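Local structure of hypothetical protein yigZ (Escherichia coli, 1VI7) at residues Leu8-Pro13 / Leu29-Gly34; Ser93-Ile98 / Leu131-Lys136; Tyr142-Glu147 / Val174-Ala179. The protein is of unknown function but, as an IMPACT family member, may bind anions such as guanyl ribonucleotides and hydrolyse ribonucleoside triphosphates. All coordinates share one frame; numbering follows the deposited sequence.

The three contacts illustrate how the chemistry of an interface follows from its place in the fold. Contacts 1 and 2, with centres 6 Å apart, are two sides of one local layer, the small sheet of strands 7-10 and 133-136. Contact 1 packs I9, P10 and P13 against the end of strand 23-31; contact 2 joins an apolar patch to an E97-K136 salt bridge over the loop before strand 98-105. Both are partly buried and rest on side chains. Contact 3, its centre 31 to 32 Å from theirs, belongs to the C-terminal domain. There two neighbouring strands of a single sheet are zipped by backbone hydrogen bonds, with a largely buried apolar face and a more polar, more exposed one.

Contact 1: Leu8-Pro13 / Leu29-Gly34; sequences LIPAAP and LAHTDG
I9 and P10 meet H31 where a two-stranded antiparallel sheet, strand 7-10 with strand 133-136, overlies the end of strand 23-31 in a five-stranded antiparallel sheet. The axes of the short segments 8-10 and 29-31 approach to 6.6 Å with 117° between their N-to-C directions, too steep for regular pairing, and side chains carry much of the contact.

One group of contacts is apolar packing. The ring of P10 sits above the backbone of H31, CG lying 3.8 Å from H31 CA, and its side chain runs roughly at right angles to the histidine; P10 also packs on I98 and L131. Further along, P13 CB approaches A30 CB at 4.3 Å, near the point where V14 begins backbone pairing with L29.

The other group surrounds the imidazole. H31 CG stands anti to the backbone N (chi1 171°), which swings the ring up to strand 8-10. Its polar partner lies outside both segments: NE2 is hydrogen-bonded to OE2 of E97, which probably fixes the rotation of the ring. The carbonyl of P10 lies obliquely to the same ring, with its O atom 3.5 Å from H31 CB. Beside it, the I9 methyl CD1 also comes obliquely to the ring, 3.4 Å from H31 CD2.

Contact 2: Ser93-Ile98 / Leu131-Lys136; sequences SGVGEI and LTTQRK
L131 directs its CD2 methyl at the end of I98, meeting CD1 at 3.6 Å, and at V95, whose CG1 lies 4.2 Å from L131 CD2. Both are tip-to-tip approaches, one methyl of the leucine serving two partners. Two extended side chains make the first possible: L131 CG and I98 CG1 each stand anti to their own backbone N (chi1 178° and 173°). The second branch of V95 turns to the start of strand 133-136, where its CG2 comes 4.1 Å from T133 CG2 as the two side chains cross at a slant. A small apolar patch thus closes one end of the contact, with P10 packed beside I98.

The other end is polar. K136, stretched through most of its length and bent at chi4 (-51°), crosses E97 at about a right angle, and NZ forms a salt bridge of 3.3 Å with E97 OE1. The place of that oxygen is uncertain in the model, so the exact geometry is doubtful; the carboxylate is also held by H31. Backbone bonds from L8 to G96 and from I9 to Q134 put strand 7-10 between the two segments. The whole is a helix-to-strand connection, leaving helix 84-93 at the positive-phi G94 and covered by a two-stranded antiparallel sheet. The connection itself belongs to the UPF0029 family, grouped with the S5 clan, consistent with an S5 domain 2-like fold.

Contact 3: Tyr142-Glu147 / Val174-Ala179; sequences YTLQCE and VLLRVA
L144 and L176 form the middle hydrogen-bonded pair of two antiparallel strands in a four-stranded sheet whose strand order and paired helices give a ferredoxin-like fold. On the densely packed face, Y142, L144, C146, V174, L176 and V178 point toward helices 151-160 and 185-196. L144 CD2 meets L176 CD2 at 4.4 Å, and C146, with SG between its backbone N and carbonyl carbon (chi1 75°), places the sulfur 3.8 Å from V174 CB. I154 covers L144 and C146, and L158 covers V178. At the end of the row, Y142 CB rests on V178 CG2 at 4.0 Å.

The reverse face, bearing T143, Q145, L175 and R177, is more open and more mixed. L175 brings its CD1 to Q145 CB at 3.8 Å, and the aliphatic part of R177 passes T143 obliquely, CD to CG2 at 3.9 Å; the guanidinium has a long, weak ion pair with E141.

Six backbone hydrogen bonds join the strands, that from Y142 N to V178 O measuring 2.6 Å. Alternate residues thus pair across this contact, while T143, R177 and A179 use their backbones on the neighbouring strands, and the side chains divide into an apolar face for the helices and a mixed, partly exposed one opposite.

Contact 1: Leu8-Pro13 / Leu29-Gly34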
ATOM      1  N   LEU A   8       1.562  -9.370   3.663  1.00 46.16           N
ATOM      2  CA  LEU A   8       1.841  -8.650   4.889  1.00 43.57           C
ATOM      3  C   LEU A   8       2.089  -7.183   4.555  1.00 42.27           C
ATOM      4  O   LEU A   8       2.393  -6.908   3.389  1.00 42.41           O
ATOM      5  CB  LEU A   8       3.058  -9.207   5.624  1.00 44.46           C
ATOM      6  CG  LEU A   8       3.074 -10.681   6.006  1.00 43.60           C
ATOM      7  CD1 LEU A   8       4.399 -11.068   6.634  1.00 42.24           C
ATOM      8  CD2 LEU A   8       1.935 -11.040   6.942  1.00 43.76           C
ATOM      9  N   ILE A   9       1.743  -6.284   5.465  1.00 39.51           N
ATOM     10  CA  ILE A   9       1.999  -4.854   5.250  1.00 36.89           C
ATOM     11  C   ILE A   9       2.514  -4.268   6.557  1.00 35.96           C
ATOM     12  O   ILE A   9       2.460  -4.959   7.596  1.00 36.38           O
ATOM     13  CB  ILE A   9       0.754  -4.118   4.771  1.00 38.70           C
ATOM     14  CG1 ILE A   9      -0.423  -4.241   5.750  1.00 35.25           C
ATOM     15  CG2 ILE A   9       0.266  -4.597   3.393  1.00 40.33           C
ATOM     16  CD1 ILE A   9      -0.560  -3.088   6.697  1.00 29.13           C
ATOM     17  N   PRO A  10       2.986  -3.025   6.556  1.00 33.18           N
ATOM     18  CA  PRO A  10       3.489  -2.414   7.763  1.00 32.54           C
ATOM     19  C   PRO A  10       2.394  -2.062   8.760  1.00 33.65           C
ATOM     20  O   PRO A  10       1.506  -1.252   8.465  1.00 34.29           O
ATOM     21  CB  PRO A  10       4.195  -1.150   7.272  1.00 30.84           C
ATOM     22  CG  PRO A  10       4.288  -1.235   5.829  1.00 29.61           C
ATOM     23  CD  PRO A  10       3.256  -2.218   5.363  1.00 31.11           C
ATOM     24  N   ALA A  11       2.575  -2.431  10.020  1.00 34.23           N
ATOM     25  CA  ALA A  11       1.670  -2.137  11.120  1.00 33.07           C
ATOM     26  C   ALA A  11       2.088  -0.905  11.901  1.00 33.07           C
ATOM     27  O   ALA A  11       1.441  -0.411  12.832  1.00 33.09           O
ATOM     28  CB  ALA A  11       1.589  -3.351  12.049  1.00 28.54           C
ATOM     29  N   ALA A  12       3.246  -0.365  11.582  1.00 33.35           N
ATOM     30  CA  ALA A  12       3.741   0.824  12.259  1.00 34.62           C
ATOM     31  C   ALA A  12       4.945   1.335  11.460  1.00 36.87           C
ATOM     32  O   ALA A  12       5.591   0.553  10.771  1.00 36.90           O
ATOM     33  CB  ALA A  12       4.146   0.590  13.687  1.00 30.81           C
ATOM     34  N   PRO A  13       5.117   2.638  11.507  1.00 38.25           N
ATOM     35  CA  PRO A  13       6.205   3.300  10.798  1.00 37.83           C
ATOM     36  C   PRO A  13       7.518   2.975  11.488  1.00 36.70           C
ATOM     37  O   PRO A  13       7.488   2.470  12.606  1.00 34.97           O
ATOM     38  CB  PRO A  13       5.861   4.781  10.954  1.00 38.56           C
ATOM     39  CG  PRO A  13       5.160   4.865  12.261  1.00 38.15           C
ATOM     40  CD  PRO A  13       4.382   3.584  12.380  1.00 38.69           C
ATOM     41  N   LEU A  29      10.520   4.383   7.073  1.00 42.37           N
ATOM     42  CA  LEU A  29       9.542   3.483   6.474  1.00 40.92           C
ATOM     43  C   LEU A  29       8.144   3.867   6.988  1.00 40.91           C
ATOM     44  O   LEU A  29       8.104   4.630   7.969  1.00 40.90           O
ATOM     45  CB  LEU A  29       9.814   2.035   6.942  1.00 36.91           C
ATOM     46  CG  LEU A  29      10.712   1.188   6.070  1.00 35.49           C
ATOM     47  CD1 LEU A  29      12.017   1.901   5.802  1.00 33.07           C
ATOM     48  CD2 LEU A  29      10.957  -0.198   6.654  1.00 35.00           C
ATOM     49  N   ALA A  30       7.093   3.305   6.429  1.00 40.37           N
ATOM     50  CA  ALA A  30       5.730   3.612   6.825  1.00 41.54           C
ATOM     51  C   ALA A  30       4.716   2.915   5.935  1.00 43.73           C
ATOM     52  O   ALA A  30       5.047   2.617   4.792  1.00 44.22           O
ATOM     53  CB  ALA A  30       5.522   5.134   6.643  1.00 42.42           C
ATOM     54  N   HIS A  31       3.480   2.737   6.374  1.00 46.59           N
ATOM     55  CA  HIS A  31       2.441   2.100   5.545  1.00 49.10           C
ATOM     56  C   HIS A  31       1.877   3.078   4.530  1.00 49.71           C
ATOM     57  O   HIS A  31       1.471   4.194   4.878  1.00 50.24           O
ATOM     58  CB  HIS A  31       1.320   1.590   6.443  1.00 52.75           C
ATOM     59  CG  HIS A  31       0.096   1.104   5.730  1.00 57.93           C
ATOM     60  ND1 HIS A  31      -1.027   1.880   5.545  1.00 59.16           N
ATOM     61  CD2 HIS A  31      -0.199  -0.092   5.164  1.00 59.56           C
ATOM     62  CE1 HIS A  31      -1.943   1.184   4.899  1.00 60.54           C
ATOM     63  NE2 HIS A  31      -1.469  -0.028   4.654  1.00 58.76           N
ATOM     64  N   THR A  32       1.872   2.714   3.255  1.00 50.54           N
ATOM     65  CA  THR A  32       1.380   3.596   2.193  1.00 49.07           C
ATOM     66  C   THR A  32       0.579   2.814   1.156  1.00 49.34           C
ATOM     67  O   THR A  32       1.157   2.220   0.246  1.00 47.18           O
ATOM     68  CB  THR A  32       2.516   4.294   1.418  1.00 46.95           C
ATOM     69  OG1 THR A  32       3.332   3.309   0.766  1.00 44.79           O
ATOM     70  CG2 THR A  32       3.371   5.185   2.289  1.00 44.47           C
ATOM     71  N   ASP A  33      -0.749   2.786   1.299  1.00 51.21           N
ATOM     72  CA  ASP A  33      -1.531   2.067   0.269  1.00 53.01           C
ATOM     73  C   ASP A  33      -1.775   3.055  -0.894  1.00 53.37           C
ATOM     74  O   ASP A  33      -2.274   4.169  -0.702  1.00 51.01           O
ATOM     75  CB  ASP A  33      -2.797   1.438   0.769  1.00 55.40           C
ATOM     76  CG  ASP A  33      -3.593   0.667  -0.260  1.00 57.09           C
ATOM     77  OD1 ASP A  33      -4.578  -0.026   0.103  1.00 58.70           O
ATOM     78  OD2 ASP A  33      -3.249   0.720  -1.465  1.00 57.91           O
ATOM     79  N   GLY A  34      -1.116   2.725  -2.015  1.00 53.85           N
ATOM     80  CA  GLY A  34      -1.132   3.463  -3.230  1.00 53.42           C
ATOM     81  C   GLY A  34      -0.093   4.566  -3.341  1.00 54.60           C
ATOM     82  O   GLY A  34       0.475   5.096  -2.378  1.00 52.81           O
TER

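Contact 2: Ser93-Ile98 / Leu131-Lys136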
ATOM      1  N   SER A  93      11.944  -7.934   0.878  1.00 25.02           N
ATOM      2  CA  SER A  93      11.174  -8.189   2.063  1.00 28.41           C
ATOM      3  C   SER A  93       9.914  -9.012   1.875  1.00 29.91           C
ATOM      4  O   SER A  93       9.585  -9.844   2.753  1.00 27.31           O
ATOM      5  CB  SER A  93      10.836  -6.907   2.804  1.00 30.48           C
ATOM      6  OG  SER A  93      10.562  -5.874   1.901  1.00 36.64           O
ATOM      7  N   GLY A  94       9.169  -8.725   0.819  1.00 31.59           N
ATOM      8  CA  GLY A  94       7.937  -9.485   0.550  1.00 33.92           C
ATOM      9  C   GLY A  94       6.807  -8.885   1.409  1.00 35.90           C
ATOM     10  O   GLY A  94       6.131  -9.570   2.174  1.00 35.53           O
ATOM     11  N   VAL A  95       6.847  -7.570   1.486  1.00 36.71           N
ATOM     12  CA  VAL A  95       5.896  -6.771   2.237  1.00 37.33           C
ATOM     13  C   VAL A  95       5.252  -5.787   1.251  1.00 38.70           C
ATOM     14  O   VAL A  95       5.946  -4.964   0.643  1.00 37.82           O
ATOM     15  CB  VAL A  95       6.572  -6.010   3.386  1.00 32.97           C
ATOM     16  CG1 VAL A  95       5.671  -4.972   4.015  1.00 28.89           C
ATOM     17  CG2 VAL A  95       7.112  -6.990   4.414  1.00 31.62           C
ATOM     18  N   GLY A  96       3.933  -5.903   1.129  1.00 38.52           N
ATOM     19  CA  GLY A  96       3.202  -5.028   0.225  1.00 39.01           C
ATOM     20  C   GLY A  96       2.911  -3.673   0.825  1.00 39.16           C
ATOM     21  O   GLY A  96       3.080  -3.430   2.020  1.00 39.08           O
ATOM     22  N   GLU A  97       2.605  -2.677  -0.034  1.00 37.78           N
ATOM     23  CA  GLU A  97       2.102  -1.420   0.483  1.00 37.23           C
ATOM     24  C   GLU A  97       3.036  -0.693   1.417  1.00 37.75           C
ATOM     25  O   GLU A  97       2.618  -0.171   2.464  1.00 38.16           O
ATOM     26  CB  GLU A  97       0.788  -1.685   1.255  1.00 35.90           C
ATOM     27  CG  GLU A  97      -0.302  -2.398   0.499  1.00 31.89           C
ATOM     28  CD  GLU A  97      -1.602  -2.530   1.258  1.00 30.84           C
ATOM     29  OE1 GLU A  97      -2.448  -3.323   0.797  1.00 26.19           O
ATOM     30  OE2 GLU A  97      -1.757  -1.875   2.320  1.00 33.94           O
ATOM     31  N   ILE A  98       4.273  -0.463   0.993  1.00 38.35           N
ATOM     32  CA  ILE A  98       5.227   0.255   1.852  1.00 35.95           C
ATOM     33  C   ILE A  98       6.079   1.190   1.009  1.00 36.78           C
ATOM     34  O   ILE A  98       6.423   0.841  -0.114  1.00 38.12           O
ATOM     35  CB  ILE A  98       6.111  -0.753   2.605  1.00 27.52           C
ATOM     36  CG1 ILE A  98       7.235  -0.094   3.377  1.00 27.57           C
ATOM     37  CG2 ILE A  98       6.637  -1.783   1.637  1.00 25.01           C
ATOM     38  CD1 ILE A  98       7.977  -1.003   4.336  1.00 29.24           C
ATOM     39  N   LEU A 131      10.861  -3.495  11.213  1.00 28.03           N
ATOM     40  CA  LEU A 131       9.504  -3.328  10.759  1.00 27.44           C
ATOM     41  C   LEU A 131       8.586  -4.412  11.305  1.00 28.27           C
ATOM     42  O   LEU A 131       8.880  -5.628  11.247  1.00 29.60           O
ATOM     43  CB  LEU A 131       9.444  -3.312   9.205  1.00 26.34           C
ATOM     44  CG  LEU A 131       8.056  -3.179   8.590  1.00 23.37           C
ATOM     45  CD1 LEU A 131       7.453  -1.827   8.948  1.00 26.38           C
ATOM     46  CD2 LEU A 131       8.021  -3.359   7.098  1.00 25.73           C
ATOM     47  N   THR A 132       7.490  -3.985  11.903  1.00 27.05           N
ATOM     48  CA  THR A 132       6.461  -4.898  12.428  1.00 25.80           C
ATOM     49  C   THR A 132       5.364  -5.015  11.384  1.00 25.36           C
ATOM     50  O   THR A 132       5.057  -3.988  10.747  1.00 26.31           O
ATOM     51  CB  THR A 132       5.915  -4.405  13.769  1.00 24.88           C
ATOM     52  OG1 THR A 132       5.049  -3.262  13.625  1.00 22.38           O
ATOM     53  CG2 THR A 132       7.095  -4.027  14.671  1.00 22.37           C
ATOM     54  N   THR A 133       4.795  -6.181  11.169  1.00 24.40           N
ATOM     55  CA  THR A 133       3.811  -6.336  10.113  1.00 26.69           C
ATOM     56  C   THR A 133       2.468  -6.871  10.528  1.00 28.43           C
ATOM     57  O   THR A 133       2.181  -7.099  11.693  1.00 28.44           O
ATOM     58  CB  THR A 133       4.414  -7.255   9.010  1.00 26.31           C
ATOM     59  OG1 THR A 133       5.065  -8.374   9.628  1.00 24.80           O
ATOM     60  CG2 THR A 133       5.413  -6.527   8.131  1.00 19.37           C
ATOM     61  N   GLN A 134       1.569  -7.037   9.551  1.00 31.82           N
ATOM     62  CA  GLN A 134       0.246  -7.613   9.753  1.00 34.92           C
ATOM     63  C   GLN A 134      -0.345  -8.149   8.448  1.00 35.76           C
ATOM     64  O   GLN A 134      -0.282  -7.461   7.426  1.00 36.34           O
ATOM     65  CB  GLN A 134      -0.732  -6.625  10.374  1.00 35.90           C
ATOM     66  CG  GLN A 134      -0.640  -5.216   9.840  1.00 39.29           C
ATOM     67  CD  GLN A 134      -1.804  -4.352  10.296  1.00 41.10           C
ATOM     68  OE1 GLN A 134      -1.664  -3.455  11.126  1.00 37.67           O
ATOM     69  NE2 GLN A 134      -2.969  -4.646   9.716  1.00 41.92           N
ATOM     70  N   ARG A 135      -1.012  -9.296   8.502  1.00 37.10           N
ATOM     71  CA  ARG A 135      -1.587  -9.856   7.279  1.00 39.78           C
ATOM     72  C   ARG A 135      -2.707  -8.966   6.774  1.00 42.33           C
ATOM     73  O   ARG A 135      -3.236  -8.118   7.483  1.00 42.63           O
ATOM     74  CB  ARG A 135      -2.029 -11.290   7.409  1.00 37.77           C
ATOM     75  CG  ARG A 135      -2.495 -11.966   6.136  1.00 34.28           C
ATOM     76  CD  ARG A 135      -2.404 -13.482   6.303  1.00 38.38           C
ATOM     77  NE  ARG A 135      -1.010 -13.867   6.496  1.00 43.17           N
ATOM     78  CZ  ARG A 135      -0.093 -13.873   5.539  1.00 48.10           C
ATOM     79  NH1 ARG A 135      -0.417 -13.527   4.292  1.00 51.07           N
ATOM     80  NH2 ARG A 135       1.171 -14.206   5.795  1.00 47.95           N
ATOM     81  N   LYS A 136      -3.046  -9.148   5.497  1.00 45.37           N
ATOM     82  CA  LYS A 136      -4.091  -8.307   4.919  1.00 48.21           C
ATOM     83  C   LYS A 136      -4.819  -8.978   3.784  1.00 49.36           C
ATOM     84  O   LYS A 136      -4.336  -8.948   2.652  1.00 51.23           O
ATOM     85  CB  LYS A 136      -3.437  -6.985   4.468  1.00 47.73           C
ATOM     86  CG  LYS A 136      -4.443  -6.048   3.863  1.00 50.29           C
ATOM     87  CD  LYS A 136      -3.872  -4.757   3.335  1.00 51.41           C
ATOM     88  CE  LYS A 136      -4.800  -4.162   2.265  1.00 51.69           C
ATOM     89  NZ  LYS A 136      -5.122  -5.203   1.239  1.00 53.09           N
TER

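Contact 3: Tyr142-Glu147 / Val174-Ala179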
ATOM      1  N   TYR A 142     -17.920  -7.990  -6.120  1.00 33.16           N
ATOM      2  CA  TYR A 142     -19.004  -8.603  -6.891  1.00 31.20           C
ATOM      3  C   TYR A 142     -19.985  -7.559  -7.439  1.00 27.77           C
ATOM      4  O   TYR A 142     -19.953  -6.414  -7.035  1.00 26.76           O
ATOM      5  CB  TYR A 142     -19.853  -9.492  -5.968  1.00 32.53           C
ATOM      6  CG  TYR A 142     -19.143 -10.575  -5.241  1.00 34.82           C
ATOM      7  CD1 TYR A 142     -18.491 -10.347  -4.025  1.00 35.32           C
ATOM      8  CD2 TYR A 142     -19.134 -11.863  -5.762  1.00 36.31           C
ATOM      9  CE1 TYR A 142     -17.851 -11.372  -3.354  1.00 35.89           C
ATOM     10  CE2 TYR A 142     -18.467 -12.893  -5.119  1.00 37.71           C
ATOM     11  CZ  TYR A 142     -17.841 -12.629  -3.920  1.00 39.38           C
ATOM     12  OH  TYR A 142     -17.181 -13.643  -3.270  1.00 45.21           O
ATOM     13  N   THR A 143     -20.926  -7.983  -8.295  1.00 25.12           N
ATOM     14  CA  THR A 143     -21.943  -7.015  -8.727  1.00 24.31           C
ATOM     15  C   THR A 143     -23.334  -7.540  -8.303  1.00 22.96           C
ATOM     16  O   THR A 143     -23.471  -8.712  -7.956  1.00 21.86           O
ATOM     17  CB  THR A 143     -21.982  -6.572 -10.149  1.00 22.59           C
ATOM     18  OG1 THR A 143     -22.329  -7.669 -10.996  1.00 30.09           O
ATOM     19  CG2 THR A 143     -20.723  -5.934 -10.673  1.00 19.26           C
ATOM     20  N   LEU A 144     -24.270  -6.610  -8.215  1.00 21.44           N
ATOM     21  CA  LEU A 144     -25.598  -6.936  -7.684  1.00 20.57           C
ATOM     22  C   LEU A 144     -26.636  -5.945  -8.163  1.00 18.04           C
ATOM     23  O   LEU A 144     -26.530  -4.749  -7.944  1.00 16.40           O
ATOM     24  CB  LEU A 144     -25.501  -6.935  -6.144  1.00 20.08           C
ATOM     25  CG  LEU A 144     -26.802  -7.139  -5.383  1.00 21.65           C
ATOM     26  CD1 LEU A 144     -27.335  -8.553  -5.635  1.00 19.30           C
ATOM     27  CD2 LEU A 144     -26.660  -6.845  -3.897  1.00 21.01           C
ATOM     28  N   GLN A 145     -27.646  -6.441  -8.852  1.00 20.27           N
ATOM     29  CA  GLN A 145     -28.726  -5.526  -9.360  1.00 21.29           C
ATOM     30  C   GLN A 145     -29.967  -5.755  -8.477  1.00 19.58           C
ATOM     31  O   GLN A 145     -30.314  -6.894  -8.163  1.00 15.11           O
ATOM     32  CB  GLN A 145     -28.914  -5.657 -10.817  1.00 21.19           C
ATOM     33  CG  GLN A 145     -30.054  -5.160 -11.595  1.00 31.99           C
ATOM     34  CD  GLN A 145     -29.986  -5.554 -13.082  1.00 39.69           C
ATOM     35  OE1 GLN A 145     -30.047  -6.754 -13.382  1.00 40.81           O
ATOM     36  NE2 GLN A 145     -29.897  -4.568 -13.981  1.00 39.71           N
ATOM     37  N   CYS A 146     -30.374  -4.652  -7.842  1.00 18.19           N
ATOM     38  CA  CYS A 146     -31.509  -4.565  -6.972  1.00 18.06           C
ATOM     39  C   CYS A 146     -32.456  -3.398  -7.244  1.00 17.46           C
ATOM     40  O   CYS A 146     -32.175  -2.419  -7.923  1.00 16.16           O
ATOM     41  CB  CYS A 146     -30.997  -4.431  -5.522  1.00 15.98           C
ATOM     42  SG  CYS A 146     -30.355  -2.819  -5.122  1.00 13.94           S
ATOM     43  N   GLU A 147     -33.520  -3.351  -6.445  1.00 18.22           N
ATOM     44  CA  GLU A 147     -34.518  -2.288  -6.581  1.00 19.77           C
ATOM     45  C   GLU A 147     -34.305  -1.177  -5.600  1.00 20.27           C
ATOM     46  O   GLU A 147     -33.777  -1.411  -4.498  1.00 21.36           O
ATOM     47  CB  GLU A 147     -35.914  -2.939  -6.403  1.00 23.06           C
ATOM     48  CG  GLU A 147     -36.130  -4.043  -7.423  1.00 27.32           C
ATOM     49  CD  GLU A 147     -37.476  -4.065  -8.068  1.00 31.06           C
ATOM     50  OE1 GLU A 147     -37.975  -2.981  -8.450  1.00 33.76           O
ATOM     51  OE2 GLU A 147     -38.058  -5.174  -8.199  1.00 33.47           O
ATOM     52  N   VAL A 174     -31.086  -0.566  -9.610  1.00 28.36           N
ATOM     53  CA  VAL A 174     -29.806  -0.095  -9.040  1.00 25.67           C
ATOM     54  C   VAL A 174     -28.724  -1.068  -9.416  1.00 23.72           C
ATOM     55  O   VAL A 174     -28.983  -2.270  -9.435  1.00 25.09           O
ATOM     56  CB  VAL A 174     -29.868   0.094  -7.531  1.00 27.05           C
ATOM     57  CG1 VAL A 174     -28.537   0.693  -7.040  1.00 25.23           C
ATOM     58  CG2 VAL A 174     -31.028   0.973  -7.086  1.00 23.17           C
ATOM     59  N   LEU A 175     -27.618  -0.584  -9.972  1.00 22.69           N
ATOM     60  CA  LEU A 175     -26.531  -1.480 -10.266  1.00 20.78           C
ATOM     61  C   LEU A 175     -25.349  -1.136  -9.332  1.00 20.38           C
ATOM     62  O   LEU A 175     -24.808  -0.064  -9.364  1.00 17.46           O
ATOM     63  CB  LEU A 175     -26.048  -1.602 -11.670  1.00 25.77           C
ATOM     64  CG  LEU A 175     -25.010  -2.771 -11.786  1.00 30.92           C
ATOM     65  CD1 LEU A 175     -25.750  -4.049 -12.114  1.00 25.15           C
ATOM     66  CD2 LEU A 175     -23.884  -2.409 -12.717  1.00 31.55           C
ATOM     67  N   LEU A 176     -25.157  -2.086  -8.442  1.00 21.45           N
ATOM     68  CA  LEU A 176     -24.192  -2.015  -7.350  1.00 22.12           C
ATOM     69  C   LEU A 176     -22.970  -2.890  -7.659  1.00 24.80           C
ATOM     70  O   LEU A 176     -23.015  -3.988  -8.257  1.00 24.48           O
ATOM     71  CB  LEU A 176     -24.918  -2.493  -6.103  1.00 17.32           C
ATOM     72  CG  LEU A 176     -25.211  -1.726  -4.857  1.00 17.99           C
ATOM     73  CD1 LEU A 176     -25.664  -0.296  -4.964  1.00 14.06           C
ATOM     74  CD2 LEU A 176     -26.250  -2.491  -3.991  1.00 15.78           C
ATOM     75  N   ARG A 177     -21.816  -2.390  -7.287  1.00 25.39           N
ATOM     76  CA  ARG A 177     -20.523  -3.073  -7.366  1.00 26.75           C
ATOM     77  C   ARG A 177     -20.107  -3.232  -5.889  1.00 28.46           C
ATOM     78  O   ARG A 177     -20.122  -2.177  -5.210  1.00 29.58           O
ATOM     79  CB  ARG A 177     -19.532  -2.150  -8.060  1.00 30.86           C
ATOM     80  CG  ARG A 177     -18.097  -2.637  -8.089  1.00 36.46           C
ATOM     81  CD  ARG A 177     -18.015  -4.022  -8.647  1.00 43.36           C
ATOM     82  NE  ARG A 177     -16.870  -4.405  -9.377  1.00 50.49           N
ATOM     83  CZ  ARG A 177     -16.006  -3.783 -10.141  1.00 53.32           C
ATOM     84  NH1 ARG A 177     -16.090  -2.474 -10.350  1.00 54.61           N
ATOM     85  NH2 ARG A 177     -15.026  -4.492 -10.722  1.00 53.80           N
ATOM     86  N   VAL A 178     -20.314  -4.383  -5.260  1.00 29.63           N
ATOM     87  CA  VAL A 178     -19.999  -4.528  -3.842  1.00 29.02           C
ATOM     88  C   VAL A 178     -18.697  -5.291  -3.610  1.00 28.28           C
ATOM     89  O   VAL A 178     -18.252  -6.002  -4.495  1.00 26.86           O
ATOM     90  CB  VAL A 178     -21.101  -5.282  -3.074  1.00 30.52           C
ATOM     91  CG1 VAL A 178     -22.281  -4.361  -2.831  1.00 30.23           C
ATOM     92  CG2 VAL A 178     -21.491  -6.531  -3.863  1.00 28.06           C
ATOM     93  N   ALA A 179     -18.143  -5.091  -2.429  1.00 29.45           N
ATOM     94  CA  ALA A 179     -16.921  -5.712  -1.977  1.00 30.90           C
ATOM     95  C   ALA A 179     -17.077  -6.226  -0.538  1.00 32.68           C
ATOM     96  O   ALA A 179     -17.341  -5.451   0.373  1.00 30.57           O
ATOM     97  CB  ALA A 179     -15.750  -4.735  -2.029  1.00 25.39           C
TER